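Local coordinates for tyrocidine synthase 2 (Brevibacillus parabrevis, PDB 6TA8), which belongs to the large multidomain synthases and is represented here by a chain with the two-lobed fold of the condensation-domain family, at residues V160-H164 against L165-G169; L287-K290 against D291-T295; L441-E444 against E445-A449. All coordinates share one frame; numbering follows the deposited sequence.

Contact 1 of 3, residues V160-H164 against L165-G169; sequences VAIHH and LVVDG
Leu-165 touches His-163 through both backbone and side chain. Its N-H donates to ring atom ND1 of His-163 (N to ND1 3.3 Å), the donor lying 20° out of the imidazole plane. The isobutyl group runs alongside the same ring and points the same way, CD1 of Leu-165 reaching CE1 of His-163 at 3.6 Å. The other ring nitrogen of His-163, NE2, is taken by the carbonyl of Arg-52, so the imidazole is held at both nitrogens. At Val-166 the backbone N makes a weak, long bond to His-163 O (3.4 Å), closing a type I beta turn over residues 163-166 as strand 155-163 ends. CG2 of Val-166 packs on CG2 of Ile-162 at 3.8 Å, the two side chains crossing at about a right angle. This stretch carries the HHxxxDG signature of the condensation-domain family, here His-163, His-164, Asp-168 and Gly-169 with three aliphatic residues between. Val-167 works on two fronts. Its CG1 meets CG2 of Ile-162, while CG2 lies 3.3 Å from His-163 O. Its carbonyl accepts a bond from His-164, ND1 to O 2.9 Å, with the oxygen in the imidazole plane but the N-H bent well off the line (132°). With CG of His-164 trans to the backbone N (chi1 -155°), the ring lies beside the turn, ND1 directed at this carbonyl; Trp-322 stacks on the ring. Asp-168 turns its carboxylate away from the strand end and is the N-cap of the next helix, its side chain capping a backbone N of the first turn; OD1 also bonds OG of Ser-171, and OD2 pairs with Arg-307 and the backbone N of Phe-323. Gly-169 then opens helix 169-187.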
loop_
_atom_site.group_PDB
_atom_site.type_symbol
_atom_site.label_atom_id
_atom_site.label_comp_id
_atom_site.label_asym_id
_atom_site.label_seq_id
_atom_site.Cartn_x
_atom_site.Cartn_y
_atom_site.Cartn_z
ATOM N N VAL A 160 8.129 13.825 -3.515
ATOM C CA VAL A 160 8.526 13.223 -2.244
ATOM C C VAL A 160 8.521 11.713 -2.448
ATOM O O VAL A 160 7.457 11.084 -2.448
ATOM C CB VAL A 160 7.604 13.627 -1.088
ATOM C CG1 VAL A 160 8.057 12.966 0.204
ATOM C CG2 VAL A 160 7.569 15.142 -0.934
ATOM N N ALA A 161 9.703 11.128 -2.618
ATOM C CA ALA A 161 9.855 9.697 -2.843
ATOM C C ALA A 161 10.501 9.056 -1.623
ATOM O O ALA A 161 11.556 9.507 -1.165
ATOM C CB ALA A 161 10.692 9.422 -4.092
ATOM N N ILE A 162 9.864 8.012 -1.098
ATOM C CA ILE A 162 10.339 7.303 0.084
ATOM C C ILE A 162 10.307 5.810 -0.201
ATOM O O ILE A 162 9.339 5.299 -0.775
ATOM C CB ILE A 162 9.488 7.630 1.331
ATOM C CG1 ILE A 162 9.346 9.143 1.507
ATOM C CG2 ILE A 162 10.103 7.012 2.573
ATOM C CD1 ILE A 162 8.478 9.534 2.676
ATOM N N HIS A 163 11.367 5.112 0.203
ATOM C CA HIS A 163 11.412 3.664 0.048
ATOM C C HIS A 163 10.259 3.016 0.805
ATOM O O HIS A 163 9.918 3.421 1.919
ATOM C CB HIS A 163 12.749 3.119 0.553
ATOM C CG HIS A 163 13.080 1.755 0.033
ATOM N ND1 HIS A 163 12.632 0.599 0.635
ATOM C CD2 HIS A 163 13.817 1.363 -1.035
ATOM C CE1 HIS A 163 13.078 -0.446 -0.039
ATOM N NE2 HIS A 163 13.801 -0.011 -1.056
ATOM N N HIS A 164 9.658 1.997 0.188
ATOM C CA HIS A 164 8.457 1.370 0.729
ATOM C C HIS A 164 8.691 0.664 2.059
ATOM O O HIS A 164 7.717 0.252 2.698
ATOM C CB HIS A 164 7.893 0.375 -0.287
ATOM C CG HIS A 164 6.423 0.128 -0.142
ATOM N ND1 HIS A 164 5.716 0.479 0.988
ATOM C CD2 HIS A 164 5.527 -0.435 -0.987
ATOM C CE1 HIS A 164 4.447 0.145 0.832
ATOM N NE2 HIS A 164 4.306 -0.412 -0.357
ATOM N N LEU A 165 9.943 0.518 2.493
ATOM C CA LEU A 165 10.233 -0.224 3.712
ATOM C C LEU A 165 9.858 0.529 4.982
ATOM O O LEU A 165 9.920 -0.064 6.064
ATOM C CB LEU A 165 11.719 -0.591 3.758
ATOM C CG LEU A 165 12.118 -1.930 3.139
ATOM C CD1 LEU A 165 13.632 -2.076 3.128
ATOM C CD2 LEU A 165 11.470 -3.083 3.892
ATOM N N VAL A 166 9.471 1.801 4.886
ATOM C CA VAL A 166 9.232 2.613 6.077
ATOM C C VAL A 166 7.953 3.431 5.944
ATOM O O VAL A 166 7.682 4.305 6.776
ATOM C CB VAL A 166 10.432 3.538 6.360
ATOM C CG1 VAL A 166 11.628 2.737 6.854
ATOM C CG2 VAL A 166 10.793 4.336 5.115
ATOM N N VAL A 167 7.157 3.165 4.906
ATOM C CA VAL A 167 5.931 3.916 4.657
ATOM C C VAL A 167 4.877 2.986 4.076
ATOM O O VAL A 167 5.188 1.966 3.455
ATOM C CB VAL A 167 6.149 5.112 3.696
ATOM C CG1 VAL A 167 6.805 6.280 4.416
ATOM C CG2 VAL A 167 6.968 4.680 2.491
ATOM N N ASP A 168 3.614 3.353 4.275
ATOM C CA ASP A 168 2.490 2.686 3.632
ATOM C C ASP A 168 1.401 3.726 3.383
ATOM O O ASP A 168 1.625 4.930 3.538
ATOM C CB ASP A 168 2.002 1.493 4.468
ATOM C CG ASP A 168 1.577 1.886 5.874
ATOM O OD1 ASP A 168 1.656 3.079 6.230
ATOM O OD2 ASP A 168 1.159 0.985 6.632
ATOM N N GLY A 169 0.211 3.255 3.004
ATOM C CA GLY A 169 -0.857 4.173 2.631
ATOM C C GLY A 169 -1.259 5.106 3.758
ATOM O O GLY A 169 -1.391 6.316 3.562
#

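Contact 2 of 3, residues L287-K290 against D291-T295; sequences LAVK and DWAHT
Leu-287 gives its carbonyl to the backbone N of Asp-291, O to N 3.0 Å and nearly straight (164°), a regular alpha-helical bond in the last turns of the helix. Its CB leads away from residues 291-295, and the side chain touches helices 339-351 and 445-466. Ala-288 has its carbonyl oxygen close to Trp-292, 3.1 Å from CB; the indole itself leads off the helix, and its NE1 bonds Thr-447 O on helix 445-466. Val-289 O draws in three N-H groups: Ala-293 N is the firm partner at 2.7 Å, while Trp-292 N and His-294 N are weak. This crowding of donors on one carbonyl marks the C-terminal end of helix 277-293, where His-294 leaves helical geometry with a positive phi of 58° and turns the chain back. CG1 of Val-289, trans to its backbone N (chi1 -178°), lies along the helix toward CB of Ala-293 (4.1 Å) and OG1 of Thr-295 (4.0 Å). That hydroxyl is buried here and has no polar partner in the model. Lys-290 O accepts a weak bond from His-294 N at 3.0 Å. The aliphatic part of the lysine runs past the returning chain, CG 3.3 Å from Thr-295 O, and only its last torsion is bent, carrying NZ to the side-chain oxygen of Asn-296.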
loop_
_atom_site.group_PDB
_atom_site.type_symbol
_atom_site.label_atom_id
_atom_site.label_comp_id
_atom_site.label_asym_id
_atom_site.label_seq_id
_atom_site.Cartn_x
_atom_site.Cartn_y
_atom_site.Cartn_z
ATOM N N LEU A 287 -17.279 -12.101 -9.082
ATOM C CA LEU A 287 -18.120 -12.308 -10.255
ATOM C C LEU A 287 -17.403 -11.905 -11.535
ATOM O O LEU A 287 -17.662 -12.483 -12.596
ATOM C CB LEU A 287 -19.423 -11.525 -10.113
ATOM C CG LEU A 287 -20.150 -11.669 -8.779
ATOM C CD1 LEU A 287 -21.319 -10.707 -8.719
ATOM C CD2 LEU A 287 -20.615 -13.099 -8.568
ATOM N N ALA A 288 -16.507 -10.919 -11.458
ATOM C CA ALA A 288 -15.749 -10.510 -12.635
ATOM C C ALA A 288 -14.830 -11.629 -13.109
ATOM O O ALA A 288 -14.796 -11.954 -14.301
ATOM C CB ALA A 288 -14.948 -9.245 -12.331
ATOM N N VAL A 289 -14.082 -12.237 -12.183
ATOM C CA VAL A 289 -13.209 -13.353 -12.538
ATOM C C VAL A 289 -14.025 -14.533 -13.050
ATOM O O VAL A 289 -13.561 -15.296 -13.907
ATOM C CB VAL A 289 -12.335 -13.748 -11.329
ATOM C CG1 VAL A 289 -11.378 -14.872 -11.698
ATOM C CG2 VAL A 289 -11.568 -12.540 -10.811
ATOM N N LYS A 290 -15.251 -14.699 -12.548
ATOM C CA LYS A 290 -16.104 -15.786 -13.017
ATOM C C LYS A 290 -16.510 -15.579 -14.471
ATOM O O LYS A 290 -16.433 -16.503 -15.287
ATOM C CB LYS A 290 -17.338 -15.909 -12.123
ATOM C CG LYS A 290 -18.327 -16.969 -12.576
ATOM C CD LYS A 290 -19.523 -17.047 -11.643
ATOM C CE LYS A 290 -20.540 -18.064 -12.134
ATOM N NZ LYS A 290 -19.957 -19.430 -12.234
ATOM N N ASP A 291 -16.948 -14.367 -14.816
ATOM C CA ASP A 291 -17.316 -14.076 -16.197
ATOM C C ASP A 291 -16.108 -13.957 -17.116
ATOM O O ASP A 291 -16.282 -13.954 -18.339
ATOM C CB ASP A 291 -18.134 -12.786 -16.264
ATOM C CG ASP A 291 -19.603 -13.014 -15.983
ATOM O OD1 ASP A 291 -20.218 -13.847 -16.680
ATOM O OD2 ASP A 291 -20.142 -12.362 -15.066
ATOM N N TRP A 292 -14.901 -13.866 -16.563
ATOM C CA TRP A 292 -13.688 -13.646 -17.342
ATOM C C TRP A 292 -12.843 -14.906 -17.480
ATOM O O TRP A 292 -12.449 -15.269 -18.592
ATOM C CB TRP A 292 -12.865 -12.520 -16.703
ATOM C CG TRP A 292 -11.560 -12.249 -17.375
ATOM C CD1 TRP A 292 -11.366 -11.650 -18.584
ATOM C CD2 TRP A 292 -10.260 -12.555 -16.867
ATOM N NE1 TRP A 292 -10.024 -11.569 -18.864
ATOM C CE2 TRP A 292 -9.323 -12.118 -17.825
ATOM C CE3 TRP A 292 -9.798 -13.158 -15.698
ATOM C CZ2 TRP A 292 -7.954 -12.267 -17.648
ATOM C CZ3 TRP A 292 -8.450 -13.297 -15.524
ATOM C CH2 TRP A 292 -7.537 -12.858 -16.493
ATOM N N ALA A 293 -12.557 -15.586 -16.371
ATOM C CA ALA A 293 -11.758 -16.802 -16.390
ATOM C C ALA A 293 -12.600 -18.068 -16.317
ATOM O O ALA A 293 -12.043 -19.167 -16.396
ATOM C CB ALA A 293 -10.746 -16.785 -15.239
ATOM N N HIS A 294 -13.920 -17.938 -16.170
ATOM C CA HIS A 294 -14.836 -19.079 -16.105
ATOM C C HIS A 294 -14.464 -20.025 -14.965
ATOM O O HIS A 294 -14.284 -21.229 -15.154
ATOM C CB HIS A 294 -14.892 -19.817 -17.446
ATOM C CG HIS A 294 -15.384 -18.968 -18.576
ATOM N ND1 HIS A 294 -14.555 -18.503 -19.574
ATOM C CD2 HIS A 294 -16.620 -18.492 -18.861
ATOM C CE1 HIS A 294 -15.260 -17.781 -20.428
ATOM N NE2 HIS A 294 -16.515 -17.759 -20.019
ATOM N N THR A 295 -14.348 -19.461 -13.769
ATOM C CA THR A 295 -14.055 -20.204 -12.553
ATOM C C THR A 295 -15.221 -20.070 -11.580
ATOM O O THR A 295 -16.216 -19.393 -11.851
ATOM C CB THR A 295 -12.759 -19.709 -11.902
ATOM O OG1 THR A 295 -13.007 -18.467 -11.229
ATOM C CG2 THR A 295 -11.675 -19.504 -12.948
#

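Contact 3 of 3, residues L441-E444 against E445-A449; sequences LQYE and EKTIA
Tyr-443 and Ile-448 meet in the main apolar contact, across the start of helix 445-466. CD1 of Ile-448 comes down over one face of the phenol ring in a CH-pi contact, 4.0 Å from the Tyr-443 ring centroid and 28° off the normal; it sits nearest the root of the ring, 3.6 Å from CG. Both chi1 and chi2 of Ile-448 are near -60°, which folds its CD1 back toward the tyrosine. CG2 of Thr-447 adds an oblique touch at CD1 of Tyr-443 (3.8 Å), while the tyrosine hydroxyl bonds Pro-237 O. Hydrogen bonds between the segments converge on one carbonyl: Glu-444 O takes Ile-448 N at 3.3 Å, fairly straight (159°) and in the carbonyl plane, and a weak, bent bond from Thr-447 N at 2.9 Å. OD2 of Asp-239 bonds both the backbone N of Glu-444 and OG1 of Thr-447, tying the helix start to that loop. Electrostatics are loose: OE1 of Glu-444 stays 5.5 Å from NZ of Lys-446, opposite charges without contact, though that amine bends back to within 4.0 Å of CB of Glu-444. With Glu-444 at the N-cap, Tyr-443 just before it and Ile-448 in the first turn occupy the N' and N4 positions of a hydrophobic staple at a helix N-terminus.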
loop_
_atom_site.group_PDB
_atom_site.type_symbol
_atom_site.label_atom_id
_atom_site.label_comp_id
_atom_site.label_asym_id
_atom_site.label_seq_id
_atom_site.Cartn_x
_atom_site.Cartn_y
_atom_site.Cartn_z
ATOM N N LEU A 441 3.792 -9.425 -21.385
ATOM C CA LEU A 441 4.258 -10.714 -21.878
ATOM C C LEU A 441 3.353 -11.865 -21.462
ATOM O O LEU A 441 3.594 -13.004 -21.878
ATOM C CB LEU A 441 5.687 -10.981 -21.397
ATOM C CG LEU A 441 6.670 -9.808 -21.385
ATOM C CD1 LEU A 441 8.057 -10.302 -21.011
ATOM C CD2 LEU A 441 6.702 -9.088 -22.726
ATOM N N GLN A 442 2.326 -11.598 -20.660
ATOM C CA GLN A 442 1.361 -12.610 -20.254
ATOM C C GLN A 442 -0.055 -12.322 -20.720
ATOM O O GLN A 442 -0.820 -13.266 -20.936
ATOM C CB GLN A 442 1.353 -12.761 -18.726
ATOM C CG GLN A 442 2.556 -13.494 -18.169
ATOM C CD GLN A 442 2.626 -13.433 -16.658
ATOM O OE1 GLN A 442 2.297 -12.413 -16.050
ATOM N NE2 GLN A 442 3.056 -14.527 -16.041
ATOM N N TYR A 443 -0.423 -11.054 -20.883
ATOM C CA TYR A 443 -1.767 -10.674 -21.290
ATOM C C TYR A 443 -1.704 -9.594 -22.351
ATOM O O TYR A 443 -0.850 -8.707 -22.298
ATOM C CB TYR A 443 -2.589 -10.145 -20.118
ATOM C CG TYR A 443 -2.993 -11.209 -19.153
ATOM C CD1 TYR A 443 -4.024 -12.087 -19.454
ATOM C CD2 TYR A 443 -2.343 -11.341 -17.939
ATOM C CE1 TYR A 443 -4.393 -13.067 -18.566
ATOM C CE2 TYR A 443 -2.705 -12.314 -17.050
ATOM C CZ TYR A 443 -3.727 -13.172 -17.366
ATOM O OH TYR A 443 -4.072 -14.140 -16.469
ATOM N N GLU A 444 -2.624 -9.671 -23.303
ATOM C CA GLU A 444 -2.879 -8.563 -24.203
ATOM C C GLU A 444 -3.891 -7.627 -23.558
ATOM O O GLU A 444 -4.756 -8.057 -22.790
ATOM C CB GLU A 444 -3.390 -9.064 -25.555
ATOM C CG GLU A 444 -2.361 -9.876 -26.328
ATOM C CD GLU A 444 -2.923 -10.494 -27.592
ATOM O OE1 GLU A 444 -4.068 -10.991 -27.555
ATOM O OE2 GLU A 444 -2.218 -10.487 -28.624
ATOM N N GLU A 445 -3.768 -6.334 -23.868
ATOM C CA GLU A 445 -4.620 -5.328 -23.241
ATOM C C GLU A 445 -6.103 -5.604 -23.454
ATOM O O GLU A 445 -6.932 -5.115 -22.680
ATOM C CB GLU A 445 -4.272 -3.936 -23.771
ATOM C CG GLU A 445 -4.673 -2.806 -22.838
ATOM C CD GLU A 445 -4.712 -1.460 -23.532
ATOM O OE1 GLU A 445 -5.664 -1.214 -24.302
ATOM O OE2 GLU A 445 -3.791 -0.646 -23.303
ATOM N N LYS A 446 -6.451 -6.381 -24.480
ATOM C CA LYS A 446 -7.847 -6.712 -24.737
ATOM C C LYS A 446 -8.367 -7.738 -23.738
ATOM O O LYS A 446 -9.528 -7.669 -23.321
ATOM C CB LYS A 446 -8.009 -7.228 -26.170
ATOM C CG LYS A 446 -8.127 -6.142 -27.243
ATOM C CD LYS A 446 -6.862 -5.296 -27.361
ATOM C CE LYS A 446 -5.634 -6.155 -27.631
ATOM N NZ LYS A 446 -4.381 -5.489 -27.175
ATOM N N THR A 447 -7.522 -8.694 -23.346
ATOM C CA THR A 447 -7.917 -9.666 -22.331
ATOM C C THR A 447 -8.092 -8.998 -20.972
ATOM O O THR A 447 -8.995 -9.357 -20.206
ATOM C CB THR A 447 -6.883 -10.788 -22.246
ATOM O OG1 THR A 447 -6.683 -11.354 -23.546
ATOM C CG2 THR A 447 -7.346 -11.879 -21.288
ATOM N N ILE A 448 -7.239 -8.022 -20.656
ATOM C CA ILE A 448 -7.370 -7.306 -19.392
ATOM C C ILE A 448 -8.575 -6.377 -19.428
ATOM O O ILE A 448 -9.285 -6.219 -18.427
ATOM C CB ILE A 448 -6.070 -6.544 -19.078
ATOM C CG1 ILE A 448 -4.897 -7.520 -18.976
ATOM C CG2 ILE A 448 -6.212 -5.749 -17.789
ATOM C CD1 ILE A 448 -5.096 -8.602 -17.936
ATOM N N ALA A 449 -8.832 -5.751 -20.581
ATOM C CA ALA A 449 -9.981 -4.857 -20.697
ATOM C C ALA A 449 -11.295 -5.605 -20.521
ATOM O O ALA A 449 -12.284 -5.021 -20.067
ATOM C CB ALA A 449 -9.957 -4.140 -22.048
#

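The three contacts come in series along the chain, all within the condensation domain. Contact 1, its centre about 9 Å from the centre of the chain, carries the signature loop between strand 155-163 and helix 169-187. The centres of contacts 2 and 3 lie about 26 and 24 Å from that point, at the C-terminal end of helix 277-293 and the N-terminal end of helix 445-466. About 15 Å apart between centres, these two touch: NE1 of Trp-292 probably bonds Thr-447 O (2.8 Å), and CH2 of Trp-292 packs on OH of Tyr-443. Two helix ends are thus joined in one region, while contact 1 stays apart, its nearest atoms about 20 Å from contact 3.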